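Local structure of oxygen-independent coproporphyrinogen III oxidase (Escherichia coli, 1OLT) at residues V155-R160 against L195-E200; R149-D154 against E188-A193. The protein catalyses the anaerobic, S-adenosylmethionine-dependent oxidative decarboxylation of two propionate groups of coproporphyrinogen III to vinyl groups, giving protoporphyrinogen IX in heme biosynthesis. All blocks are in the same frame, centred on the assembly; numbering follows the deposited sequence.

Helix 188-200 serves both contacts: its C-terminal half meets helix 154-161 in contact 1, and its N-terminal half meets the loop 149-154, which leads into that helix, in contact 2. Their centres lie about 10 Å apart within the radical SAM core, and each is partly buried. They join where His197 CD2 packs 3.5 Å from Leu153 O. Contact 1, helix on helix, pairs a buried leucine-alanine touch with a histidine-carboxylate hydrogen bond at its less buried side. Contact 2 is almost wholly apolar, built round a phenylalanine ring, yet its loop begins with Arg149, which touches the iron-sulfur cluster. The polar bond belongs to the contact farther from the cofactors.

Contact 1: V155-R160 against L195-E200; sequences VLDHLR and LNHARE
Leu156 and Ala198 bring helices 155-160 and 195-200 together, their CA atoms 6.4 Å apart and the axes of the two segments 10.0 Å apart at closest, roughly parallel with a crossing angle of -32°. Leu156 reaches over with one methyl: CD1 sits 3.9 Å from Ala198 CB and equally near the Ala198 backbone N. Leu167 of strand 166-172 touches both side chains, so this apolar part rests on the sheet, as expected of neighbouring helices on one side of a radical SAM α/β barrel.

Beside it, His197 and Asp157 cross at about a right angle. With CG anti to the backbone N (chi1 -174°), the imidazole extends towards helix 155-160 and presents NE2. From there His197 NE2 donates to Asp157 OD1 at 2.7 Å, the N-H pointing almost straight at the oxygen. OD1 lies at the ring's edge, practically in its plane, and receives the bond on its syn side, somewhat out of the carboxylate plane. The short, straight bond helps to fix the turn of the ring, and the nearby carboxylate would probably favour a protonated, positively charged imidazole, adding an electrostatic tie between the helices.

Contact 2: R149-D154 against E188-A193; sequences REIELD and EEFIFA
Phe190 drives its ring from helix 188-193 against Ile151 and Leu153 of the loop 149-154, a β-to-α connection of the radical SAM barrel that runs from strand 140-146 to helix 154-161. The CB of Phe190 points towards the loop, and a chi1 of -174° swings the ring away from the backbone N and out from the helix. Beyond CG the two edges part company. On one, CE1 comes 4.2 Å from Leu153 CD2; on the other, CE2 lies 3.9 Å from Ile151 CG2, a methyl set at the ring's edge in its plane. At the tip, CZ comes within 3.2 Å of Ile151 O, a close approach of an aromatic carbon to a carbonyl oxygen that lies oblique to the ring.

Ile151 crosses the phenylalanine at about a right angle, whereas Leu153 slides past it in the opposite direction. An alanine in place of Phe190 would remove the whole ring, and would probably leave Ile151 CG2 and Leu153 CD2 without their aromatic neighbour and open a gap between helix and loop.

At the start of the same loop, Arg149 touches the iron-sulfur cluster and forms a salt bridge with Asp147, while Ile151 also packs on Thr116. Leu153 rests on Leu194 and His197 as well, and its CD2 continues to the next turn of the helix, 4.3 Å from Ala193 CB and 3.8 Å from Ala193 O.

Contact 1: V155-R160 against L195-E200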
loop_
_atom_site.group_PDB
_atom_site.type_symbol
_atom_site.label_atom_id
_atom_site.label_comp_id
_atom_site.label_asym_id
_atom_site.label_seq_id
_atom_site.Cartn_x
_atom_site.Cartn_y
_atom_site.Cartn_z
ATOM N N VAL A 155 -9.849 -19.588 -11.032
ATOM C CA VAL A 155 -9.544 -19.120 -9.681
ATOM C C VAL A 155 -10.269 -17.778 -9.394
ATOM O O VAL A 155 -10.670 -17.508 -8.253
ATOM C CB VAL A 155 -8.004 -19.033 -9.399
ATOM C CG1 VAL A 155 -7.671 -18.355 -8.062
ATOM C CG2 VAL A 155 -7.337 -20.414 -9.482
ATOM N N LEU A 156 -10.429 -16.927 -10.416
ATOM C CA LEU A 156 -11.181 -15.683 -10.247
ATOM C C LEU A 156 -12.644 -15.948 -9.925
ATOM O O LEU A 156 -13.199 -15.287 -9.043
ATOM C CB LEU A 156 -11.064 -14.788 -11.483
ATOM C CG LEU A 156 -9.631 -14.354 -11.834
ATOM C CD1 LEU A 156 -9.704 -13.427 -13.034
ATOM C CD2 LEU A 156 -8.819 -13.787 -10.714
ATOM N N ASP A 157 -13.281 -16.912 -10.601
ATOM C CA ASP A 157 -14.656 -17.292 -10.250
ATOM C C ASP A 157 -14.723 -17.778 -8.782
ATOM O O ASP A 157 -15.631 -17.448 -8.065
ATOM C CB ASP A 157 -15.219 -18.349 -11.169
ATOM C CG ASP A 157 -15.145 -17.910 -12.654
ATOM O OD1 ASP A 157 -14.086 -18.006 -13.300
ATOM O OD2 ASP A 157 -16.096 -17.424 -13.194
ATOM N N HIS A 158 -13.746 -18.531 -8.360
ATOM C CA HIS A 158 -13.718 -19.032 -6.995
ATOM C C HIS A 158 -13.550 -17.894 -5.995
ATOM O O HIS A 158 -14.229 -17.873 -4.972
ATOM C CB HIS A 158 -12.585 -19.968 -6.810
ATOM C CG HIS A 158 -12.594 -20.671 -5.481
ATOM N ND1 HIS A 158 -13.480 -21.671 -5.187
ATOM C CD2 HIS A 158 -11.821 -20.518 -4.382
ATOM C CE1 HIS A 158 -13.262 -22.125 -3.964
ATOM N NE2 HIS A 158 -12.245 -21.442 -3.450
ATOM N N LEU A 159 -12.665 -16.929 -6.276
ATOM C CA LEU A 159 -12.519 -15.758 -5.410
ATOM C C LEU A 159 -13.831 -14.979 -5.295
ATOM O O LEU A 159 -14.236 -14.526 -4.220
ATOM C CB LEU A 159 -11.401 -14.813 -5.910
ATOM C CG LEU A 159 -10.023 -15.478 -5.870
ATOM C CD1 LEU A 159 -9.039 -14.709 -6.684
ATOM C CD2 LEU A 159 -9.583 -15.576 -4.422
ATOM N N ARG A 160 -14.461 -14.760 -6.424
ATOM C CA ARG A 160 -15.752 -14.139 -6.426
ATOM C C ARG A 160 -16.796 -14.902 -5.579
ATOM O O ARG A 160 -17.569 -14.295 -4.800
ATOM C CB ARG A 160 -16.218 -14.068 -7.835
ATOM C CG ARG A 160 -17.090 -13.019 -8.014
ATOM C CD ARG A 160 -16.411 -11.602 -8.211
ATOM N NE ARG A 160 -17.617 -10.768 -8.383
ATOM C CZ ARG A 160 -18.291 -10.256 -7.369
ATOM N NH1 ARG A 160 -17.839 -10.357 -6.105
ATOM N NH2 ARG A 160 -19.382 -9.596 -7.606
ATOM N N LEU A 195 -7.537 -10.255 -16.795
ATOM C CA LEU A 195 -8.180 -8.992 -16.380
ATOM C C LEU A 195 -9.548 -8.817 -16.999
ATOM O O LEU A 195 -10.496 -8.388 -16.320
ATOM C CB LEU A 195 -7.240 -7.800 -16.632
ATOM C CG LEU A 195 -7.719 -6.455 -16.102
ATOM C CD1 LEU A 195 -6.485 -5.603 -15.657
ATOM C CD2 LEU A 195 -8.569 -5.653 -17.179
ATOM N N ASN A 196 -9.696 -9.164 -18.257
ATOM C CA ASN A 196 -11.000 -9.096 -18.873
ATOM C C ASN A 196 -12.040 -10.113 -18.279
ATOM O O ASN A 196 -13.203 -9.805 -18.154
ATOM C CB ASN A 196 -10.849 -9.166 -20.391
ATOM C CG ASN A 196 -10.292 -7.824 -20.979
ATOM O OD1 ASN A 196 -9.214 -7.785 -21.579
ATOM N ND2 ASN A 196 -11.034 -6.714 -20.742
ATOM N N HIS A 197 -11.593 -11.283 -17.857
ATOM C CA HIS A 197 -12.436 -12.217 -17.162
ATOM C C HIS A 197 -12.847 -11.639 -15.763
ATOM O O HIS A 197 -14.016 -11.791 -15.336
ATOM C CB HIS A 197 -11.731 -13.608 -17.008
ATOM C CG HIS A 197 -12.605 -14.670 -16.425
ATOM N ND1 HIS A 197 -13.879 -14.929 -16.897
ATOM C CD2 HIS A 197 -12.404 -15.523 -15.403
ATOM C CE1 HIS A 197 -14.413 -15.909 -16.190
ATOM N NE2 HIS A 197 -13.536 -16.273 -15.272
ATOM N N ALA A 198 -11.906 -11.013 -15.072
ATOM C CA ALA A 198 -12.183 -10.401 -13.782
ATOM C C ALA A 198 -13.310 -9.387 -13.962
ATOM O O ALA A 198 -14.259 -9.411 -13.243
ATOM C CB ALA A 198 -10.966 -9.725 -13.218
ATOM N N ARG A 199 -13.214 -8.556 -14.987
ATOM C CA ARG A 199 -14.226 -7.559 -15.289
ATOM C C ARG A 199 -15.577 -8.201 -15.628
ATOM O O ARG A 199 -16.655 -7.757 -15.129
ATOM C CB ARG A 199 -13.736 -6.670 -16.466
ATOM C CG ARG A 199 -14.656 -5.563 -16.803
ATOM C CD ARG A 199 -14.349 -4.727 -18.143
ATOM N NE ARG A 199 -12.946 -4.701 -18.583
ATOM C CZ ARG A 199 -12.063 -3.744 -18.248
ATOM N NH1 ARG A 199 -12.380 -2.734 -17.417
ATOM N NH2 ARG A 199 -10.846 -3.817 -18.733
ATOM N N GLU A 200 -15.539 -9.227 -16.463
ATOM C CA GLU A 200 -16.741 -9.909 -16.876
ATOM C C GLU A 200 -17.514 -10.551 -15.722
ATOM O O GLU A 200 -18.722 -10.566 -15.758
ATOM C CB GLU A 200 -16.436 -10.908 -18.007
ATOM C CG GLU A 200 -16.198 -10.190 -19.337
ATOM C CD GLU A 200 -16.162 -11.121 -20.511
ATOM O OE1 GLU A 200 -15.519 -12.177 -20.386
ATOM O OE2 GLU A 200 -16.801 -10.794 -21.553
#

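Contact 2: R149-D154 against E188-A193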
loop_
_atom_site.group_PDB
_atom_site.type_symbol
_atom_site.label_atom_id
_atom_site.label_comp_id
_atom_site.label_asym_id
_atom_site.label_seq_id
_atom_site.Cartn_x
_atom_site.Cartn_y
_atom_site.Cartn_z
ATOM N N ARG A 149 0.551 -15.472 -13.301
ATOM C CA ARG A 149 1.373 -16.607 -13.740
ATOM C C ARG A 149 0.956 -17.797 -12.906
ATOM O O ARG A 149 0.512 -17.632 -11.783
ATOM C CB ARG A 149 2.835 -16.341 -13.500
ATOM C CG ARG A 149 3.414 -15.309 -14.373
ATOM C CD ARG A 149 4.861 -14.974 -14.003
ATOM N NE ARG A 149 4.929 -14.280 -12.706
ATOM C CZ ARG A 149 6.005 -14.161 -11.963
ATOM N NH1 ARG A 149 7.176 -14.626 -12.388
ATOM N NH2 ARG A 149 5.939 -13.501 -10.802
ATOM N N GLU A 150 1.044 -18.978 -13.494
ATOM C CA GLU A 150 0.720 -20.254 -12.793
ATOM C C GLU A 150 -0.638 -20.187 -12.067
ATOM O O GLU A 150 -0.812 -20.517 -10.864
ATOM C CB GLU A 150 1.892 -20.628 -11.897
ATOM C CG GLU A 150 3.175 -20.829 -12.704
ATOM C CD GLU A 150 4.370 -21.290 -11.840
ATOM O OE1 GLU A 150 4.134 -22.062 -10.915
ATOM O OE2 GLU A 150 5.538 -20.821 -12.045
ATOM N N ILE A 151 -1.616 -19.700 -12.789
ATOM C CA ILE A 151 -2.947 -19.574 -12.223
ATOM C C ILE A 151 -3.933 -19.835 -13.357
ATOM O O ILE A 151 -3.680 -19.468 -14.459
ATOM C CB ILE A 151 -3.150 -18.164 -11.545
ATOM C CG1 ILE A 151 -4.402 -18.107 -10.713
ATOM C CG2 ILE A 151 -3.165 -17.000 -12.527
ATOM C CD1 ILE A 151 -4.576 -16.773 -10.026
ATOM N N GLU A 152 -5.067 -20.441 -13.039
ATOM C CA GLU A 152 -6.105 -20.686 -14.038
ATOM C C GLU A 152 -7.165 -19.575 -13.899
ATOM O O GLU A 152 -7.386 -19.033 -12.807
ATOM C CB GLU A 152 -6.728 -22.070 -13.826
ATOM C CG GLU A 152 -5.809 -23.220 -14.214
ATOM C CD GLU A 152 -5.088 -22.958 -15.508
ATOM O OE1 GLU A 152 -5.775 -22.847 -16.541
ATOM O OE2 GLU A 152 -3.832 -22.811 -15.483
ATOM N N LEU A 153 -7.794 -19.222 -15.000
ATOM C CA LEU A 153 -8.851 -18.209 -14.978
ATOM C C LEU A 153 -9.967 -18.525 -13.967
ATOM O O LEU A 153 -10.502 -17.614 -13.355
ATOM C CB LEU A 153 -9.504 -18.082 -16.357
ATOM C CG LEU A 153 -8.716 -17.411 -17.483
ATOM C CD1 LEU A 153 -9.592 -17.450 -18.791
ATOM C CD2 LEU A 153 -8.388 -16.060 -17.198
ATOM N N ASP A 154 -10.316 -19.810 -13.766
ATOM C CA ASP A 154 -11.398 -20.133 -12.835
ATOM C C ASP A 154 -11.098 -19.881 -11.395
ATOM O O ASP A 154 -11.982 -19.936 -10.589
ATOM C CB ASP A 154 -12.001 -21.516 -13.089
ATOM C CG ASP A 154 -11.128 -22.634 -12.596
ATOM O OD1 ASP A 154 -10.070 -22.432 -11.942
ATOM O OD2 ASP A 154 -11.444 -23.798 -12.826
ATOM N N GLU A 188 1.489 -12.160 -22.192
ATOM C CA GLU A 188 0.693 -10.939 -22.338
ATOM C C GLU A 188 -0.770 -11.295 -22.653
ATOM O O GLU A 188 -1.704 -10.669 -22.126
ATOM C CB GLU A 188 1.244 -10.093 -23.468
ATOM C CG GLU A 188 0.481 -8.806 -23.701
ATOM C CD GLU A 188 1.126 -7.941 -24.792
ATOM O OE1 GLU A 188 2.309 -7.595 -24.694
ATOM O OE2 GLU A 188 0.478 -7.692 -25.754
ATOM N N GLU A 189 -0.985 -12.295 -23.484
ATOM C CA GLU A 189 -2.359 -12.702 -23.819
ATOM C C GLU A 189 -3.081 -13.198 -22.629
ATOM O O GLU A 189 -4.278 -12.929 -22.443
ATOM C CB GLU A 189 -2.399 -13.749 -24.939
ATOM C CG GLU A 189 -1.959 -13.194 -26.259
ATOM C CD GLU A 189 -2.968 -12.230 -26.851
ATOM O OE1 GLU A 189 -4.196 -12.398 -26.596
ATOM O OE2 GLU A 189 -2.528 -11.281 -27.572
ATOM N N PHE A 190 -2.374 -13.900 -21.759
ATOM C CA PHE A 190 -3.002 -14.380 -20.551
ATOM C C PHE A 190 -3.315 -13.235 -19.563
ATOM O O PHE A 190 -4.341 -13.271 -18.859
ATOM C CB PHE A 190 -2.159 -15.454 -19.883
ATOM C CG PHE A 190 -2.840 -16.072 -18.701
ATOM C CD1 PHE A 190 -3.888 -16.956 -18.886
ATOM C CD2 PHE A 190 -2.484 -15.718 -17.434
ATOM C CE1 PHE A 190 -4.530 -17.513 -17.803
ATOM C CE2 PHE A 190 -3.144 -16.258 -16.354
ATOM C CZ PHE A 190 -4.174 -17.168 -16.572
ATOM N N ILE A 191 -2.436 -12.250 -19.472
ATOM C CA ILE A 191 -2.751 -11.083 -18.655
ATOM C C ILE A 191 -4.038 -10.417 -19.094
ATOM O O ILE A 191 -4.890 -10.075 -18.241
ATOM C CB ILE A 191 -1.581 -10.124 -18.567
ATOM C CG1 ILE A 191 -0.473 -10.760 -17.732
ATOM C CG2 ILE A 191 -1.980 -8.812 -17.923
ATOM C CD1 ILE A 191 0.883 -10.026 -17.863
ATOM N N PHE A 192 -4.191 -10.206 -20.393
ATOM C CA PHE A 192 -5.427 -9.628 -20.943
ATOM C C PHE A 192 -6.626 -10.538 -20.655
ATOM O O PHE A 192 -7.698 -10.055 -20.256
ATOM C CB PHE A 192 -5.314 -9.431 -22.449
ATOM C CG PHE A 192 -4.726 -8.106 -22.819
ATOM C CD1 PHE A 192 -3.370 -7.865 -22.599
ATOM C CD2 PHE A 192 -5.510 -7.110 -23.392
ATOM C CE1 PHE A 192 -2.785 -6.641 -22.895
ATOM C CE2 PHE A 192 -4.947 -5.879 -23.695
ATOM C CZ PHE A 192 -3.576 -5.622 -23.425
ATOM N N ALA A 193 -6.452 -11.856 -20.840
ATOM C CA ALA A 193 -7.556 -12.768 -20.555
ATOM C C ALA A 193 -7.996 -12.701 -19.086
ATOM O O ALA A 193 -9.169 -12.697 -18.760
ATOM C CB ALA A 193 -7.177 -14.230 -20.921
#